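Putative oxidoreductase YfjR (Streptomyces aurantiacus, PDB 4OQZ) is an imine reductase, of interest for S-selective reductive amination of ketones, that probably uses NADPH to reduce imines to amines. Local coordinates at residues Asp232-Ser235 against Met236-Ser240; Leu30-Thr34 against Ala35-Asp39; Ala146-Glu149 against Val150-Gly153; Ala188-Ala192 against His193-Ala197. All blocks are in the same frame, centred on the assembly; numbering follows the deposited sequence.

Contact 1 (Asp232-Ser235 against Met236-Ser240); sequences DRLS and MGVAS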
loop_
_atom_site.group_PDB
_atom_site.type_symbol
_atom_site.label_atom_id
_atom_site.label_comp_id
_atom_site.label_asym_id
_atom_site.label_seq_id
_atom_site.Cartn_x
_atom_site.Cartn_y
_atom_site.Cartn_z
ATOM N N ASP A 232 17.887 8.089 -1.955
ATOM C CA ASP A 232 17.038 8.656 -0.905
ATOM C C ASP A 232 17.707 8.759 0.468
ATOM O O ASP A 232 18.579 7.953 0.798
ATOM C CB ASP A 232 15.697 7.883 -0.805
ATOM C CG ASP A 232 15.747 6.644 0.072
ATOM O OD1 ASP A 232 16.135 5.562 -0.443
ATOM O OD2 ASP A 232 15.502 6.772 1.294
ATOM N N ARG A 233 17.198 9.687 1.306
ATOM C CA ARG A 233 17.641 9.894 2.676
ATOM C C ARG A 233 16.449 9.794 3.648
ATOM O O ARG A 233 15.396 10.387 3.382
ATOM C CB ARG A 233 18.408 11.232 2.814
ATOM C CG ARG A 233 19.694 11.293 1.974
ATOM C CD ARG A 233 19.778 12.504 1.041
ATOM N NE ARG A 233 18.839 12.459 -0.094
ATOM C CZ ARG A 233 19.182 12.272 -1.370
ATOM N NH1 ARG A 233 20.451 12.071 -1.701
ATOM N NH2 ARG A 233 18.258 12.283 -2.319
ATOM N N LEU A 234 16.616 9.037 4.771
ATOM C CA LEU A 234 15.582 8.811 5.800
ATOM C C LEU A 234 15.015 10.112 6.395
ATOM O O LEU A 234 13.808 10.204 6.639
ATOM C CB LEU A 234 16.097 7.854 6.905
ATOM C CG LEU A 234 15.162 7.569 8.101
ATOM C CD1 LEU A 234 13.890 6.852 7.686
ATOM C CD2 LEU A 234 15.865 6.794 9.172
ATOM N N SER A 235 15.892 11.107 6.602
ATOM C CA SER A 235 15.591 12.443 7.135
ATOM C C SER A 235 14.559 13.180 6.278
ATOM O O SER A 235 13.714 13.891 6.827
ATOM C CB SER A 235 16.872 13.266 7.232
ATOM O OG SER A 235 17.509 13.365 5.967
ATOM N N MET A 236 14.615 12.995 4.942
ATOM C CA MET A 236 13.654 13.595 4.013
ATOM C C MET A 236 12.318 12.853 4.091
ATOM O O MET A 236 11.282 13.458 3.855
ATOM C CB MET A 236 14.162 13.576 2.573
ATOM C CG MET A 236 15.556 14.118 2.398
ATOM S SD MET A 236 16.174 13.940 0.693
ATOM C CE MET A 236 15.312 12.370 0.106
ATOM N N GLY A 237 12.365 11.556 4.397
ATOM C CA GLY A 237 11.187 10.718 4.597
ATOM C C GLY A 237 10.449 11.149 5.844
ATOM O O GLY A 237 9.225 11.323 5.821
ATOM N N VAL A 238 11.213 11.380 6.930
ATOM C CA VAL A 238 10.725 11.894 8.217
ATOM C C VAL A 238 10.006 13.224 7.967
ATOM O O VAL A 238 8.888 13.401 8.443
ATOM C CB VAL A 238 11.867 12.085 9.269
ATOM C CG1 VAL A 238 11.324 12.658 10.574
ATOM C CG2 VAL A 238 12.616 10.783 9.534
ATOM N N ALA A 239 10.651 14.147 7.219
ATOM C CA ALA A 239 10.113 15.483 6.924
ATOM C C ALA A 239 8.882 15.421 6.042
ATOM O O ALA A 239 7.991 16.244 6.197
ATOM C CB ALA A 239 11.180 16.356 6.277
ATOM N N SER A 240 8.833 14.458 5.111
ATOM C CA SER A 240 7.702 14.286 4.223
ATOM C C SER A 240 6.512 13.783 5.050
ATOM O O SER A 240 5.403 14.302 4.913
ATOM C CB SER A 240 8.051 13.334 3.088
ATOM O OG SER A 240 6.952 13.184 2.205
#
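Arg233 and Met236 both set CG anti to the carbonyl carbon (chi1 -62° and -50°), and from there the arginine, bent at chi2 and chi3, and the methionine, bent at chi3, meet across the first turn of helix 234-250. The thioether comes in at the edge of the guanidinium, close to its plane. Arg233 NE gives Met236 SD a weak hydrogen bond of 3.1 Å, and the methyl CE of Met236 folds back to 3.5 Å from Arg233 N, a buried amide that has no partner in the model. An alanine in place of Arg233 takes NE away from Met236 SD, and the thioether would probably be freer to turn.

Arg233 is the N-cap residue. Its carbonyl O takes two weak bonds, 3.1 Å from Met236 N and 3.4 Å from Gly237 N. Bonds of full strength begin one residue later: Val238 N bonds Leu234 O at 2.9 Å, and Ala239 N follows on Ser235 O. Val238 CG2 rests 3.2 Å from Leu234 O, tucking the branch against the turn.

Asp232, just ahead of the cap, is held by hydrogen bonds to Tyr218, Ser277 and Phe278 N. Val238 packs on Leu262, Phe265 and His266 of helix 256-269. Ser240 turns to the dimer interface, where its OG bonds Trp177 of the second subunit.

Contact 2 (Leu30-Thr34 against Ala35-Asp39); sequences LWNRT and ASRAD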
loop_
_atom_site.group_PDB
_atom_site.type_symbol
_atom_site.label_atom_id
_atom_site.label_comp_id
_atom_site.label_asym_id
_atom_site.label_seq_id
_atom_site.Cartn_x
_atom_site.Cartn_y
_atom_site.Cartn_z
ATOM N N LEU A 30 -21.421 -32.483 3.108
ATOM C CA LEU A 30 -21.174 -31.300 3.945
ATOM C C LEU A 30 -21.322 -31.561 5.445
ATOM O O LEU A 30 -21.845 -32.588 5.851
ATOM C CB LEU A 30 -22.179 -30.166 3.594
ATOM C CG LEU A 30 -22.429 -29.760 2.147
ATOM C CD1 LEU A 30 -23.719 -28.989 2.053
ATOM C CD2 LEU A 30 -21.302 -28.904 1.615
ATOM N N TRP A 31 -20.907 -30.559 6.243
ATOM C CA TRP A 31 -21.101 -30.393 7.674
ATOM C C TRP A 31 -20.918 -28.930 8.121
ATOM O O TRP A 31 -20.026 -28.236 7.630
ATOM C CB TRP A 31 -20.284 -31.359 8.541
ATOM C CG TRP A 31 -20.833 -31.409 9.939
ATOM C CD1 TRP A 31 -21.948 -32.076 10.355
ATOM C CD2 TRP A 31 -20.426 -30.583 11.040
ATOM N NE1 TRP A 31 -22.217 -31.777 11.673
ATOM C CE2 TRP A 31 -21.300 -30.859 12.117
ATOM C CE3 TRP A 31 -19.404 -29.629 11.221
ATOM C CZ2 TRP A 31 -21.156 -30.251 13.371
ATOM C CZ3 TRP A 31 -19.265 -29.027 12.463
ATOM C CH2 TRP A 31 -20.123 -29.351 13.526
ATOM N N ASN A 32 -21.788 -28.471 9.040
ATOM C CA ASN A 32 -21.728 -27.156 9.678
ATOM C C ASN A 32 -22.398 -27.238 11.049
ATOM O O ASN A 32 -23.344 -28.021 11.221
ATOM C CB ASN A 32 -22.376 -26.060 8.813
ATOM C CG ASN A 32 -21.989 -24.648 9.210
ATOM O OD1 ASN A 32 -20.823 -24.255 9.160
ATOM N ND2 ASN A 32 -22.967 -23.833 9.575
ATOM N N ARG A 33 -21.912 -26.433 12.024
ATOM C CA ARG A 33 -22.479 -26.369 13.380
ATOM C C ARG A 33 -23.931 -25.868 13.319
ATOM O O ARG A 33 -24.766 -26.314 14.099
ATOM C CB ARG A 33 -21.638 -25.461 14.286
ATOM C CG ARG A 33 -21.833 -25.775 15.771
ATOM C CD ARG A 33 -22.187 -24.551 16.596
ATOM N NE ARG A 33 -21.063 -23.618 16.718
ATOM C CZ ARG A 33 -21.040 -22.567 17.532
ATOM N NH1 ARG A 33 -22.080 -22.303 18.318
ATOM N NH2 ARG A 33 -19.978 -21.773 17.573
ATOM N N THR A 34 -24.219 -24.955 12.369
ATOM C CA THR A 34 -25.555 -24.418 12.116
ATOM C C THR A 34 -26.028 -25.070 10.807
ATOM O O THR A 34 -25.479 -24.773 9.745
ATOM C CB THR A 34 -25.535 -22.875 12.078
ATOM O OG1 THR A 34 -24.490 -22.361 12.915
ATOM C CG2 THR A 34 -26.870 -22.270 12.468
ATOM N N ALA A 35 -26.983 -26.020 10.897
ATOM C CA ALA A 35 -27.510 -26.776 9.752
ATOM C C ALA A 35 -28.215 -25.915 8.697
ATOM O O ALA A 35 -28.097 -26.206 7.505
ATOM C CB ALA A 35 -28.427 -27.885 10.230
ATOM N N SER A 36 -28.917 -24.847 9.131
ATOM C CA SER A 36 -29.645 -23.919 8.256
ATOM C C SER A 36 -28.773 -23.163 7.247
ATOM O O SER A 36 -29.308 -22.501 6.358
ATOM C CB SER A 36 -30.527 -22.973 9.068
ATOM O OG SER A 36 -29.776 -22.222 10.006
ATOM N N ARG A 37 -27.432 -23.294 7.351
ATOM C CA ARG A 37 -26.498 -22.682 6.410
ATOM C C ARG A 37 -26.210 -23.587 5.197
ATOM O O ARG A 37 -25.709 -23.106 4.189
ATOM C CB ARG A 37 -25.226 -22.159 7.108
ATOM C CG ARG A 37 -25.503 -20.885 7.912
ATOM C CD ARG A 37 -24.266 -20.223 8.482
ATOM N NE ARG A 37 -23.461 -19.548 7.462
ATOM C CZ ARG A 37 -23.636 -18.290 7.054
ATOM N NH1 ARG A 37 -24.613 -17.547 7.560
ATOM N NH2 ARG A 37 -22.842 -17.772 6.132
ATOM N N ALA A 38 -26.600 -24.869 5.269
ATOM C CA ALA A 38 -26.461 -25.854 4.194
ATOM C C ALA A 38 -27.728 -25.994 3.317
ATOM O O ALA A 38 -27.684 -26.728 2.323
ATOM C CB ALA A 38 -26.101 -27.205 4.780
ATOM N N ASP A 39 -28.849 -25.309 3.691
ATOM C CA ASP A 39 -30.151 -25.352 3.010
ATOM C C ASP A 39 -30.055 -25.271 1.489
ATOM O O ASP A 39 -30.352 -26.248 0.809
ATOM C CB ASP A 39 -31.099 -24.259 3.557
ATOM C CG ASP A 39 -31.720 -24.519 4.919
ATOM O OD1 ASP A 39 -31.351 -25.529 5.562
ATOM O OD2 ASP A 39 -32.593 -23.718 5.335
#
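The Asn32 amide and the Arg37 guanidinium stand with their planes 48° apart, the two side chains slanting past each other. Arg37 CB, 3.7 Å from Asn32 ND2, and then CD approach this nitrogen from outside the amide plane. Within that plane, only 3° out of it, lies Thr34 O, which Asn32 ND2 reaches at 2.7 Å in an almost straight bond. On the neighbouring Trp31 ring, Arg33 N sits 3.7 Å above one face, displaced toward the rim.

Thr34 O also receives a weak bond from Arg37 N at 3.4 Å, the first of the three-residue bonds of the 3-10 segment 35-37. Nearby, Leu30 CD1 meets Ala38 CB at 4.0 Å, a small apolar patch shared with Leu10.

A leucine in place of Asn32 has neither polar amide atom, so Thr34 O and Leu10 N are left without these partners and the turn would probably be less firmly tied.

Both ends of the amide are used, OD1 taking Leu10 N, so a flip of the group is disfavoured. Arg37 NE bonds Leu10 O, and the bend after strand 27-31 is thus tied to the putative Rossmann glycine-rich loop, consistent with a place beside the adenosine end of a bound dinucleotide.

Contact 3 (Ala146-Glu149 against Val150-Gly153); sequences AALE and VITG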
loop_
_atom_site.group_PDB
_atom_site.type_symbol
_atom_site.label_atom_id
_atom_site.label_comp_id
_atom_site.label_asym_id
_atom_site.label_seq_id
_atom_site.Cartn_x
_atom_site.Cartn_y
_atom_site.Cartn_z
ATOM N N ALA A 146 -5.787 -30.948 -8.917
ATOM C CA ALA A 146 -6.967 -30.722 -9.780
ATOM C C ALA A 146 -8.210 -30.342 -8.955
ATOM O O ALA A 146 -8.961 -29.465 -9.377
ATOM C CB ALA A 146 -7.260 -31.949 -10.644
ATOM N N ALA A 147 -8.399 -30.968 -7.768
ATOM C CA ALA A 147 -9.506 -30.668 -6.861
ATOM C C ALA A 147 -9.326 -29.321 -6.163
ATOM O O ALA A 147 -10.294 -28.599 -6.001
ATOM C CB ALA A 147 -9.664 -31.777 -5.834
ATOM N N LEU A 148 -8.096 -28.953 -5.786
ATOM C CA LEU A 148 -7.830 -27.657 -5.157
ATOM C C LEU A 148 -7.973 -26.533 -6.183
ATOM O O LEU A 148 -8.297 -25.409 -5.794
ATOM C CB LEU A 148 -6.431 -27.636 -4.512
ATOM C CG LEU A 148 -6.139 -28.771 -3.542
ATOM C CD1 LEU A 148 -4.658 -28.858 -3.255
ATOM C CD2 LEU A 148 -6.997 -28.658 -2.278
ATOM N N GLU A 149 -7.825 -26.852 -7.496
ATOM C CA GLU A 149 -7.996 -25.880 -8.584
ATOM C C GLU A 149 -9.480 -25.460 -8.731
ATOM O O GLU A 149 -9.782 -24.460 -9.407
ATOM C CB GLU A 149 -7.455 -26.414 -9.917
ATOM C CG GLU A 149 -5.935 -26.421 -9.974
ATOM C CD GLU A 149 -5.345 -26.998 -11.244
ATOM O OE1 GLU A 149 -6.066 -27.682 -12.006
ATOM O OE2 GLU A 149 -4.143 -26.759 -11.478
ATOM N N VAL A 150 -10.386 -26.216 -8.079
ATOM C CA VAL A 150 -11.815 -25.914 -8.082
ATOM C C VAL A 150 -12.014 -24.702 -7.170
ATOM O O VAL A 150 -12.770 -23.804 -7.551
ATOM C CB VAL A 150 -12.705 -27.128 -7.725
ATOM C CG1 VAL A 150 -14.183 -26.742 -7.626
ATOM C CG2 VAL A 150 -12.518 -28.252 -8.734
ATOM N N ILE A 151 -11.292 -24.650 -6.017
ATOM C CA ILE A 151 -11.319 -23.531 -5.055
ATOM C C ILE A 151 -10.817 -22.239 -5.739
ATOM O O ILE A 151 -11.557 -21.257 -5.769
ATOM C CB ILE A 151 -10.564 -23.858 -3.733
ATOM C CG1 ILE A 151 -11.328 -24.947 -2.931
ATOM C CG2 ILE A 151 -10.352 -22.599 -2.870
ATOM C CD1 ILE A 151 -10.353 -25.845 -2.027
ATOM N N THR A 152 -9.582 -22.246 -6.276
ATOM C CA THR A 152 -8.993 -21.133 -7.040
ATOM C C THR A 152 -8.204 -21.725 -8.212
ATOM O O THR A 152 -7.480 -22.695 -8.016
ATOM C CB THR A 152 -8.081 -20.256 -6.165
ATOM O OG1 THR A 152 -7.051 -21.055 -5.600
ATOM C CG2 THR A 152 -8.824 -19.494 -5.084
ATOM N N GLY A 153 -8.339 -21.140 -9.408
ATOM C CA GLY A 153 -7.686 -21.618 -10.632
ATOM C C GLY A 153 -6.181 -21.827 -10.510
ATOM O O GLY A 153 -5.634 -22.778 -11.078
HETATM O O HOH W 1 -7.097 -23.549 -4.240
#
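Val150 N reaches back three residues to Ala147 O at 3.2 Å, and Ile151 N makes a weak bond of the same span to Leu148 O; the bonding at this end of helix 138-151 is thus short in span and partly weak. Leu148 O takes a second weak bond, 3.4 Å from Thr152 N. A water then donates to Leu148 O at 2.7 Å and to Thr152 OG1, which bridges the carbonyl to the threonine hydroxyl, so this one oxygen receives three donors: the amides of Ile151 and Thr152, both weakly, and the water.

Val150 packs its branched side against the turn before it. Val150 CG2 lies anti to the carbonyl carbon and beside the backbone N, which sets it 3.5 Å from Ala147 O, while CB is closer still at 3.3 Å. Leu148 CD2 and Ile151 CD1 come within 4.4 Å, a light apolar touch on the buried side. Glu149 CA makes a C-H...O contact of 3.3 Å with Thr152 O, and its CG passes near Gly153 O.

The contact lies at the C-terminal end of the helix in the beta-alpha-beta unit of strands 131-135 and 154-159. Val150 and Ile151 press on helix 12-23 at Tyr21, whose OH also bonds Ala147 O, and Leu148 and Ile151 share Ile63 of strand 61-64 and Tyr134 of strand 131-135. Thr152 OG1 bonds Thr132 OG1 and Lys154 O, linking the turn to both flanking strands.

Contact 4 (Ala188-Ala192 against His193-Ala197); sequences ALADA and HGLTA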
loop_
_atom_site.group_PDB
_atom_site.type_symbol
_atom_site.label_atom_id
_atom_site.label_comp_id
_atom_site.label_asym_id
_atom_site.label_seq_id
_atom_site.Cartn_x
_atom_site.Cartn_y
_atom_site.Cartn_z
ATOM N N ALA A 188 -10.498 10.341 3.797
ATOM C CA ALA A 188 -10.798 11.272 4.888
ATOM C C ALA A 188 -10.167 12.646 4.682
ATOM O O ALA A 188 -10.854 13.644 4.887
ATOM C CB ALA A 188 -10.409 10.686 6.242
ATOM N N LEU A 189 -8.899 12.717 4.213
ATOM C CA LEU A 189 -8.249 14.013 3.988
ATOM C C LEU A 189 -8.840 14.785 2.803
ATOM O O LEU A 189 -9.089 15.983 2.914
ATOM C CB LEU A 189 -6.712 13.872 3.855
ATOM C CG LEU A 189 -5.909 15.160 3.615
ATOM C CD1 LEU A 189 -5.872 16.054 4.859
ATOM C CD2 LEU A 189 -4.509 14.838 3.177
ATOM N N ALA A 190 -9.018 14.098 1.669
ATOM C CA ALA A 190 -9.580 14.633 0.437
ATOM C C ALA A 190 -11.021 15.122 0.656
ATOM O O ALA A 190 -11.468 16.029 -0.051
ATOM C CB ALA A 190 -9.543 13.571 -0.643
ATOM N N ASP A 191 -11.733 14.539 1.645
ATOM C CA ASP A 191 -13.105 14.940 1.993
ATOM C C ASP A 191 -13.120 16.366 2.532
ATOM O O ASP A 191 -13.880 17.186 2.025
ATOM C CB ASP A 191 -13.727 13.977 3.012
ATOM C CG ASP A 191 -15.156 14.333 3.355
ATOM O OD1 ASP A 191 -15.369 15.033 4.383
ATOM O OD2 ASP A 191 -16.060 13.938 2.589
ATOM N N ALA A 192 -12.254 16.677 3.523
ATOM C CA ALA A 192 -12.124 18.006 4.122
ATOM C C ALA A 192 -11.707 19.075 3.093
ATOM O O ALA A 192 -11.591 20.260 3.445
ATOM C CB ALA A 192 -11.140 17.965 5.281
ATOM N N HIS A 193 -11.547 18.653 1.809
ATOM C CA HIS A 193 -11.159 19.497 0.678
ATOM C C HIS A 193 -12.064 19.420 -0.574
ATOM O O HIS A 193 -11.649 19.840 -1.653
ATOM C CB HIS A 193 -9.698 19.243 0.321
ATOM C CG HIS A 193 -8.740 19.649 1.394
ATOM N ND1 HIS A 193 -8.142 18.712 2.215
ATOM C CD2 HIS A 193 -8.275 20.877 1.720
ATOM C CE1 HIS A 193 -7.340 19.395 3.014
ATOM N NE2 HIS A 193 -7.395 20.704 2.761
ATOM N N GLY A 194 -13.292 18.942 -0.405
ATOM C CA GLY A 194 -14.287 18.864 -1.474
ATOM C C GLY A 194 -14.124 17.756 -2.498
ATOM O O GLY A 194 -14.832 17.754 -3.513
ATOM N N LEU A 195 -13.210 16.793 -2.239
ATOM C CA LEU A 195 -12.958 15.669 -3.137
ATOM C C LEU A 195 -13.597 14.379 -2.645
ATOM O O LEU A 195 -13.580 14.081 -1.438
ATOM C CB LEU A 195 -11.429 15.480 -3.372
ATOM C CG LEU A 195 -10.681 16.706 -3.944
ATOM C CD1 LEU A 195 -9.202 16.623 -3.676
ATOM C CD2 LEU A 195 -10.955 16.899 -5.430
ATOM N N THR A 196 -14.146 13.601 -3.590
ATOM C CA THR A 196 -14.805 12.324 -3.305
ATOM C C THR A 196 -13.793 11.172 -3.382
ATOM O O THR A 196 -12.668 11.385 -3.816
ATOM C CB THR A 196 -16.042 12.107 -4.218
ATOM O OG1 THR A 196 -15.650 11.517 -5.463
ATOM C CG2 THR A 196 -16.889 13.377 -4.421
ATOM N N ALA A 197 -14.199 9.963 -2.985
ATOM C CA ALA A 197 -13.362 8.775 -3.036
ATOM C C ALA A 197 -13.061 8.368 -4.498
ATOM O O ALA A 197 -11.937 7.960 -4.803
ATOM C CB ALA A 197 -14.032 7.633 -2.279
#
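Leu195 folds back over Ala190 in a Schellman motif that finishes helix 163-191, with Gly194 at the C-prime position and its positive phi of 76° turning the chain. Two bonds define the motif: Leu195 N to Ala190 O at 2.9 Å and, inside it, Gly194 N to Asp191 O at 3.1 Å.

The tight part centres on Ala190. Its CB meets Leu195 CB at 3.8 Å, while the same leucine CB comes to 3.4 Å from Ala190 O, so the side chain closes over the last turn beside the bonded carbonyl. Met168 of the second subunit packs on Leu195 as well.

Ala192 and Gly194, on the looser side, are exposed and contribute mainly backbone. Asp191 points away from the turn, and its OD2 forms a salt bridge with Lys286 of the second subunit. Beyond the motif, Thr196 holds the N-cap position of the next helix; its OG1 bonds the side chains of Asp199 and of Asp223 of the second subunit.

Ala192 O lies over one face of the His193 ring, and Leu189 CD1 comes to 4.1 Å from His193 CE1. With CG anti to the carbonyl carbon (chi1 -65°), the imidazole swings back along the helix, and His193 ND1 donates to Leu189 O at 3.0 Å, the oxygen 17° out of the ring plane.

In the fold
From the N terminus the contacts follow in series, 2, 3, 4 and 1; each joins adjacent segments, so none encloses a long loop, nests or crosses another. Contact 2 makes the bend between strand 27-31 and helix 39-44, and contact 3 the passage from helix 138-151 toward strand 154-159. Both belong to the nucleotide-binding domain, their centres about 22 Å apart. The long helix 163-191 then leads into the C-terminal domain, where contact 4 ends it and contact 1 starts helix 234-250. These last two come to about 10 Å at their nearest atoms, and both touch the second subunit. Contacts 1 and 2, on opposite sides of the chain's centre, lie about 54 Å apart between centres.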